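Local coordinates for protein DNA polymerase III subunit beta (Deinococcus radiodurans, PDB 4TRT) that probably forms a ring-shaped head-to-tail dimer around DNA that tethers DNA polymerases and other proteins and gives them processivity, at residues A[152-166]-A[229-241]. Numbering follows the deposited sequence.
Sequences VFRGIKLEHHGESAR and KLLDGDFPDYERV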
loop_
_atom_site.group_PDB
_atom_site.type_symbol
_atom_site.label_atom_id
_atom_site.label_comp_id
_atom_site.label_asym_id
_atom_site.label_seq_id
_atom_site.Cartn_x
_atom_site.Cartn_y
_atom_site.Cartn_z
ATOM N N VAL A 152 -21.405 -1.363 -26.668
ATOM C CA VAL A 152 -22.305 -1.756 -25.572
ATOM C C VAL A 152 -21.628 -2.617 -24.508
ATOM O O VAL A 152 -21.998 -2.524 -23.322
ATOM C CB VAL A 152 -23.597 -2.462 -26.058
ATOM C CG1 VAL A 152 -24.477 -1.492 -26.834
ATOM C CG2 VAL A 152 -23.270 -3.666 -26.925
ATOM N N PHE A 153 -20.644 -3.439 -24.901
ATOM C CA PHE A 153 -19.966 -4.329 -23.930
ATOM C C PHE A 153 -18.987 -3.594 -23.020
ATOM O O PHE A 153 -18.440 -4.171 -22.068
ATOM C CB PHE A 153 -19.237 -5.484 -24.633
ATOM C CG PHE A 153 -20.141 -6.599 -25.107
ATOM C CD1 PHE A 153 -21.238 -7.024 -24.355
ATOM C CD2 PHE A 153 -19.845 -7.280 -26.277
ATOM C CE1 PHE A 153 -22.035 -8.067 -24.791
ATOM C CE2 PHE A 153 -20.648 -8.328 -26.713
ATOM C CZ PHE A 153 -21.741 -8.724 -25.965
ATOM N N ARG A 154 -18.798 -2.312 -23.284
ATOM C CA ARG A 154 -17.984 -1.463 -22.438
ATOM C C ARG A 154 -18.782 -0.971 -21.232
ATOM O O ARG A 154 -18.227 -0.347 -20.340
ATOM C CB ARG A 154 -17.388 -0.289 -23.254
ATOM C CG ARG A 154 -16.725 -0.735 -24.558
ATOM C CD ARG A 154 -16.230 0.406 -25.432
ATOM N NE ARG A 154 -15.987 -0.090 -26.789
ATOM C CZ ARG A 154 -16.040 0.647 -27.896
ATOM N NH1 ARG A 154 -16.312 1.949 -27.831
ATOM N NH2 ARG A 154 -15.839 0.071 -29.081
ATOM N N GLY A 155 -20.075 -1.283 -21.184
ATOM C CA GLY A 155 -20.921 -0.871 -20.066
ATOM C C GLY A 155 -21.597 -2.020 -19.344
ATOM O O GLY A 155 -21.445 -3.188 -19.717
ATOM N N ILE A 156 -22.307 -1.685 -18.274
ATOM C CA ILE A 156 -23.035 -2.669 -17.497
ATOM C C ILE A 156 -24.536 -2.461 -17.763
ATOM O O ILE A 156 -25.058 -1.346 -17.600
ATOM C CB ILE A 156 -22.751 -2.544 -15.980
ATOM C CG1 ILE A 156 -21.352 -3.045 -15.596
ATOM C CG2 ILE A 156 -23.751 -3.397 -15.204
ATOM C CD1 ILE A 156 -20.203 -2.350 -16.255
ATOM N N LYS A 157 -25.231 -3.525 -18.164
ATOM C CA LYS A 157 -26.662 -3.434 -18.405
ATOM C C LYS A 157 -27.408 -3.531 -17.080
ATOM O O LYS A 157 -27.071 -4.354 -16.252
ATOM C CB LYS A 157 -27.158 -4.551 -19.320
ATOM C CG LYS A 157 -28.579 -4.321 -19.852
ATOM C CD LYS A 157 -29.166 -5.602 -20.405
ATOM C CE LYS A 157 -30.482 -5.410 -21.153
ATOM N NZ LYS A 157 -31.082 -6.741 -21.435
ATOM N N LEU A 158 -28.413 -2.676 -16.899
ATOM C CA LEU A 158 -29.375 -2.821 -15.811
ATOM C C LEU A 158 -30.740 -3.158 -16.412
ATOM O O LEU A 158 -31.220 -2.450 -17.296
ATOM C CB LEU A 158 -29.451 -1.526 -15.002
ATOM C CG LEU A 158 -30.488 -1.535 -13.866
ATOM C CD1 LEU A 158 -30.052 -2.526 -12.798
ATOM C CD2 LEU A 158 -30.663 -0.160 -13.244
ATOM N N GLU A 159 -31.346 -4.246 -15.943
ATOM C CA GLU A 159 -32.672 -4.691 -16.372
ATOM C C GLU A 159 -33.630 -4.633 -15.200
ATOM O O GLU A 159 -33.256 -5.020 -14.088
ATOM C CB GLU A 159 -32.642 -6.165 -16.778
ATOM C CG GLU A 159 -31.872 -6.514 -18.020
ATOM C CD GLU A 159 -31.808 -8.014 -18.259
ATOM O OE1 GLU A 159 -32.499 -8.785 -17.568
ATOM O OE2 GLU A 159 -31.054 -8.436 -19.153
ATOM N N HIS A 160 -34.864 -4.196 -15.447
ATOM C CA HIS A 160 -35.928 -4.272 -14.438
ATOM C C HIS A 160 -36.918 -5.368 -14.751
ATOM O O HIS A 160 -37.294 -5.562 -15.910
ATOM C CB HIS A 160 -36.634 -2.935 -14.293
ATOM C CG HIS A 160 -35.850 -1.933 -13.490
ATOM N ND1 HIS A 160 -34.954 -1.093 -14.045
ATOM C CD2 HIS A 160 -35.842 -1.673 -12.125
ATOM C CE1 HIS A 160 -34.414 -0.327 -13.081
ATOM N NE2 HIS A 160 -34.960 -0.684 -11.908
ATOM N N HIS A 161 -37.323 -6.099 -13.712
ATOM C CA HIS A 161 -38.290 -7.204 -13.829
ATOM C C HIS A 161 -39.240 -7.182 -12.660
ATOM O O HIS A 161 -39.300 -8.143 -11.890
ATOM C CB HIS A 161 -37.592 -8.573 -13.852
ATOM C CG HIS A 161 -36.522 -8.719 -14.909
ATOM N ND1 HIS A 161 -36.780 -9.213 -16.138
ATOM C CD2 HIS A 161 -35.149 -8.459 -14.867
ATOM C CE1 HIS A 161 -35.633 -9.243 -16.857
ATOM N NE2 HIS A 161 -34.639 -8.790 -16.076
ATOM N N GLY A 162 -39.961 -6.077 -12.489
ATOM C CA GLY A 162 -41.035 -6.016 -11.495
ATOM C C GLY A 162 -40.562 -5.992 -10.048
ATOM O O GLY A 162 -40.184 -4.949 -9.527
ATOM N N GLU A 163 -40.591 -7.154 -9.398
ATOM C CA GLU A 163 -40.130 -7.284 -8.013
ATOM C C GLU A 163 -38.596 -7.357 -7.895
ATOM O O GLU A 163 -38.051 -7.298 -6.793
ATOM C CB GLU A 163 -40.735 -8.533 -7.359
ATOM C CG GLU A 163 -42.247 -8.500 -7.187
ATOM C CD GLU A 163 -42.803 -9.802 -6.627
ATOM O OE1 GLU A 163 -42.009 -10.710 -6.297
ATOM O OE2 GLU A 163 -44.041 -9.922 -6.517
ATOM N N SER A 164 -37.897 -7.496 -9.017
ATOM C CA SER A 164 -36.433 -7.604 -8.973
ATOM C C SER A 164 -35.785 -6.959 -10.188
ATOM O O SER A 164 -36.450 -6.616 -11.170
ATOM C CB SER A 164 -36.002 -9.080 -8.836
ATOM O OG SER A 164 -35.826 -9.698 -10.094
ATOM N N ALA A 165 -34.478 -6.772 -10.082
ATOM C CA ALA A 165 -33.685 -6.187 -11.139
ATOM C C ALA A 165 -32.429 -7.042 -11.344
ATOM O O ALA A 165 -32.126 -7.920 -10.529
ATOM C CB ALA A 165 -33.302 -4.767 -10.762
ATOM N N ARG A 166 -31.697 -6.762 -12.415
ATOM C CA ARG A 166 -30.528 -7.552 -12.769
ATOM C C ARG A 166 -29.475 -6.660 -13.392
ATOM O O ARG A 166 -29.804 -5.771 -14.188
ATOM C CB ARG A 166 -30.932 -8.632 -13.774
ATOM C CG ARG A 166 -29.769 -9.317 -14.465
ATOM C CD ARG A 166 -30.262 -10.393 -15.411
ATOM N NE ARG A 166 -30.683 -11.568 -14.685
ATOM C CZ ARG A 166 -30.880 -12.760 -15.226
ATOM N NH1 ARG A 166 -30.725 -12.951 -16.533
ATOM N NH2 ARG A 166 -31.235 -13.767 -14.451
ATOM N N LYS A 229 -23.140 9.551 -17.879
ATOM C CA LYS A 229 -23.600 9.301 -19.223
ATOM C C LYS A 229 -24.141 7.892 -19.283
ATOM O O LYS A 229 -23.783 7.055 -18.466
ATOM C CB LYS A 229 -22.451 9.421 -20.212
ATOM C CG LYS A 229 -21.874 10.812 -20.319
ATOM C CD LYS A 229 -20.672 10.824 -21.247
ATOM C CE LYS A 229 -19.971 12.169 -21.206
ATOM N NZ LYS A 229 -18.578 12.006 -21.701
ATOM N N LEU A 230 -25.024 7.642 -20.241
ATOM C CA LEU A 230 -25.523 6.304 -20.502
ATOM C C LEU A 230 -25.117 5.935 -21.927
ATOM O O LEU A 230 -25.060 6.805 -22.786
ATOM C CB LEU A 230 -27.050 6.275 -20.403
ATOM C CG LEU A 230 -27.678 6.393 -19.018
ATOM C CD1 LEU A 230 -29.201 6.416 -19.134
ATOM C CD2 LEU A 230 -27.190 5.260 -18.131
ATOM N N LEU A 231 -24.861 4.654 -22.186
ATOM C CA LEU A 231 -24.517 4.214 -23.545
ATOM C C LEU A 231 -25.779 3.942 -24.349
ATOM O O LEU A 231 -26.781 3.463 -23.807
ATOM C CB LEU A 231 -23.641 2.964 -23.511
ATOM C CG LEU A 231 -22.318 3.083 -22.743
ATOM C CD1 LEU A 231 -21.488 1.810 -22.935
ATOM C CD2 LEU A 231 -21.497 4.296 -23.153
ATOM N N ASP A 232 -25.715 4.264 -25.637
ATOM C CA ASP A 232 -26.797 3.998 -26.566
ATOM C C ASP A 232 -26.741 2.565 -27.068
ATOM O O ASP A 232 -25.735 1.878 -26.926
ATOM C CB ASP A 232 -26.711 4.942 -27.768
ATOM C CG ASP A 232 -27.352 6.281 -27.496
ATOM O OD1 ASP A 232 -28.600 6.350 -27.528
ATOM O OD2 ASP A 232 -26.614 7.263 -27.277
ATOM N N GLY A 233 -27.830 2.128 -27.675
ATOM C CA GLY A 233 -27.896 0.795 -28.262
ATOM C C GLY A 233 -28.565 -0.183 -27.328
ATOM O O GLY A 233 -28.829 0.125 -26.174
ATOM N N ASP A 234 -28.840 -1.373 -27.838
ATOM C CA ASP A 234 -29.366 -2.452 -27.032
ATOM C C ASP A 234 -28.207 -3.372 -26.659
ATOM O O ASP A 234 -27.410 -3.788 -27.501
ATOM C CB ASP A 234 -30.425 -3.252 -27.811
ATOM C CG ASP A 234 -31.717 -2.467 -28.053
ATOM O OD1 ASP A 234 -32.030 -1.537 -27.283
ATOM O OD2 ASP A 234 -32.446 -2.809 -29.011
ATOM N N PHE A 235 -28.125 -3.706 -25.389
ATOM C CA PHE A 235 -27.217 -4.756 -24.958
ATOM C C PHE A 235 -27.515 -6.069 -25.696
ATOM O O PHE A 235 -28.682 -6.411 -25.904
ATOM C CB PHE A 235 -27.356 -4.954 -23.460
ATOM C CG PHE A 235 -26.133 -5.524 -22.814
ATOM C CD1 PHE A 235 -25.027 -4.722 -22.565
ATOM C CD2 PHE A 235 -26.092 -6.852 -22.453
ATOM C CE1 PHE A 235 -23.906 -5.251 -21.958
ATOM C CE2 PHE A 235 -24.968 -7.386 -21.869
ATOM C CZ PHE A 235 -23.871 -6.583 -21.620
ATOM N N PRO A 236 -26.468 -6.810 -26.107
ATOM C CA PRO A 236 -26.735 -8.014 -26.898
ATOM C C PRO A 236 -27.424 -9.131 -26.112
ATOM O O PRO A 236 -27.482 -9.087 -24.881
ATOM C CB PRO A 236 -25.334 -8.455 -27.349
ATOM C CG PRO A 236 -24.476 -7.229 -27.209
ATOM C CD PRO A 236 -25.019 -6.557 -25.989
ATOM N N ASP A 237 -27.937 -10.123 -26.822
ATOM C CA ASP A 237 -28.635 -11.241 -26.191
ATOM C C ASP A 237 -27.628 -12.209 -25.548
ATOM O O ASP A 237 -27.230 -13.198 -26.147
ATOM C CB ASP A 237 -29.530 -11.956 -27.210
ATOM C CG ASP A 237 -30.421 -13.027 -26.574
ATOM O OD1 ASP A 237 -30.432 -13.149 -25.336
ATOM O OD2 ASP A 237 -31.112 -13.763 -27.315
ATOM N N TYR A 238 -27.229 -11.896 -24.322
ATOM C CA TYR A 238 -26.297 -12.730 -23.540
ATOM C C TYR A 238 -26.854 -14.123 -23.197
ATOM O O TYR A 238 -26.071 -15.037 -22.938
ATOM C CB TYR A 238 -25.855 -12.002 -22.250
ATOM C CG TYR A 238 -26.997 -11.684 -21.315
ATOM C CD1 TYR A 238 -27.424 -12.604 -20.371
ATOM C CD2 TYR A 238 -27.657 -10.466 -21.387
ATOM C CE1 TYR A 238 -28.483 -12.338 -19.529
ATOM C CE2 TYR A 238 -28.711 -10.178 -20.535
ATOM C CZ TYR A 238 -29.126 -11.116 -19.616
ATOM O OH TYR A 238 -30.190 -10.863 -18.788
ATOM N N GLU A 239 -28.186 -14.292 -23.201
ATOM C CA GLU A 239 -28.802 -15.602 -22.944
ATOM C C GLU A 239 -28.277 -16.658 -23.891
ATOM O O GLU A 239 -28.134 -17.816 -23.502
ATOM C CB GLU A 239 -30.329 -15.576 -23.100
ATOM C CG GLU A 239 -31.077 -14.895 -21.972
ATOM C CD GLU A 239 -30.919 -15.601 -20.637
ATOM O OE1 GLU A 239 -30.660 -16.827 -20.618
ATOM O OE2 GLU A 239 -31.055 -14.914 -19.608
ATOM N N ARG A 240 -28.012 -16.255 -25.133
ATOM C CA ARG A 240 -27.561 -17.178 -26.172
ATOM C C ARG A 240 -26.220 -17.828 -25.851
ATOM O O ARG A 240 -25.954 -18.910 -26.339
ATOM C CB ARG A 240 -27.438 -16.480 -27.553
ATOM C CG ARG A 240 -28.721 -15.936 -28.171
ATOM C CD ARG A 240 -28.545 -15.649 -29.664
ATOM N NE ARG A 240 -28.643 -16.855 -30.499
ATOM C CZ ARG A 240 -28.443 -16.874 -31.818
ATOM N NH1 ARG A 240 -28.095 -15.760 -32.459
ATOM N NH2 ARG A 240 -28.578 -18.012 -32.504
ATOM N N VAL A 241 -25.375 -17.173 -25.056
ATOM C CA VAL A 241 -24.050 -17.730 -24.736
ATOM C C VAL A 241 -24.003 -18.447 -23.375
ATOM O O VAL A 241 -22.937 -18.943 -22.973
ATOM C CB VAL A 241 -22.932 -16.653 -24.821
ATOM C CG1 VAL A 241 -22.883 -16.025 -26.217
ATOM C CG2 VAL A 241 -23.090 -15.577 -23.747
HETATM O O HOH W 1 -29.904 -8.361 -23.297
HETATM O O HOH W 2 -30.404 -16.017 -17.062
#
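A chi1 of -155° turns the Phe235 ring away from its own amide nitrogen and onto Lys157, whose CB lies over the ring face; the extended lysine chain runs on past Phe235 CB, with Lys157 CD 3.6 Å from it. Here the linker from the central to the C-terminal domain of the sliding clamp packs on the 3-10 turn 152-154 and the antiparallel hairpin 155-161/164-170 that follows. Lys157 CB stands 3.9 Å from the Phe235 centroid, a CH-pi contact; CD of Pro236 lies over the opposite face, offset toward the rim. Phe153 completes the apolar cluster by turning its edge to the face of Phe235, planes at 85°. Its CZ comes within 3.4 Å of Pro236 CG. Val152 CG2 abuts the ring carbon CD of Pro236 at 3.5 Å.

Further along, the Tyr238 hydroxyl both gives and accepts. It donates to Glu159 OE2 at 2.6 Å on the syn side, while Lys157 NZ forms a salt bridge to the same oxygen from the other face of the carboxylate. His161 NE2 donates to the anti lone pair of Glu159 OE1, so three donors hold the carboxylate. Arg166, salt-bridged through NE to Asp179, directs NH1 to Tyr238 OH at 3.1 Å, the acceptor lying 5° from the guanidinium plane.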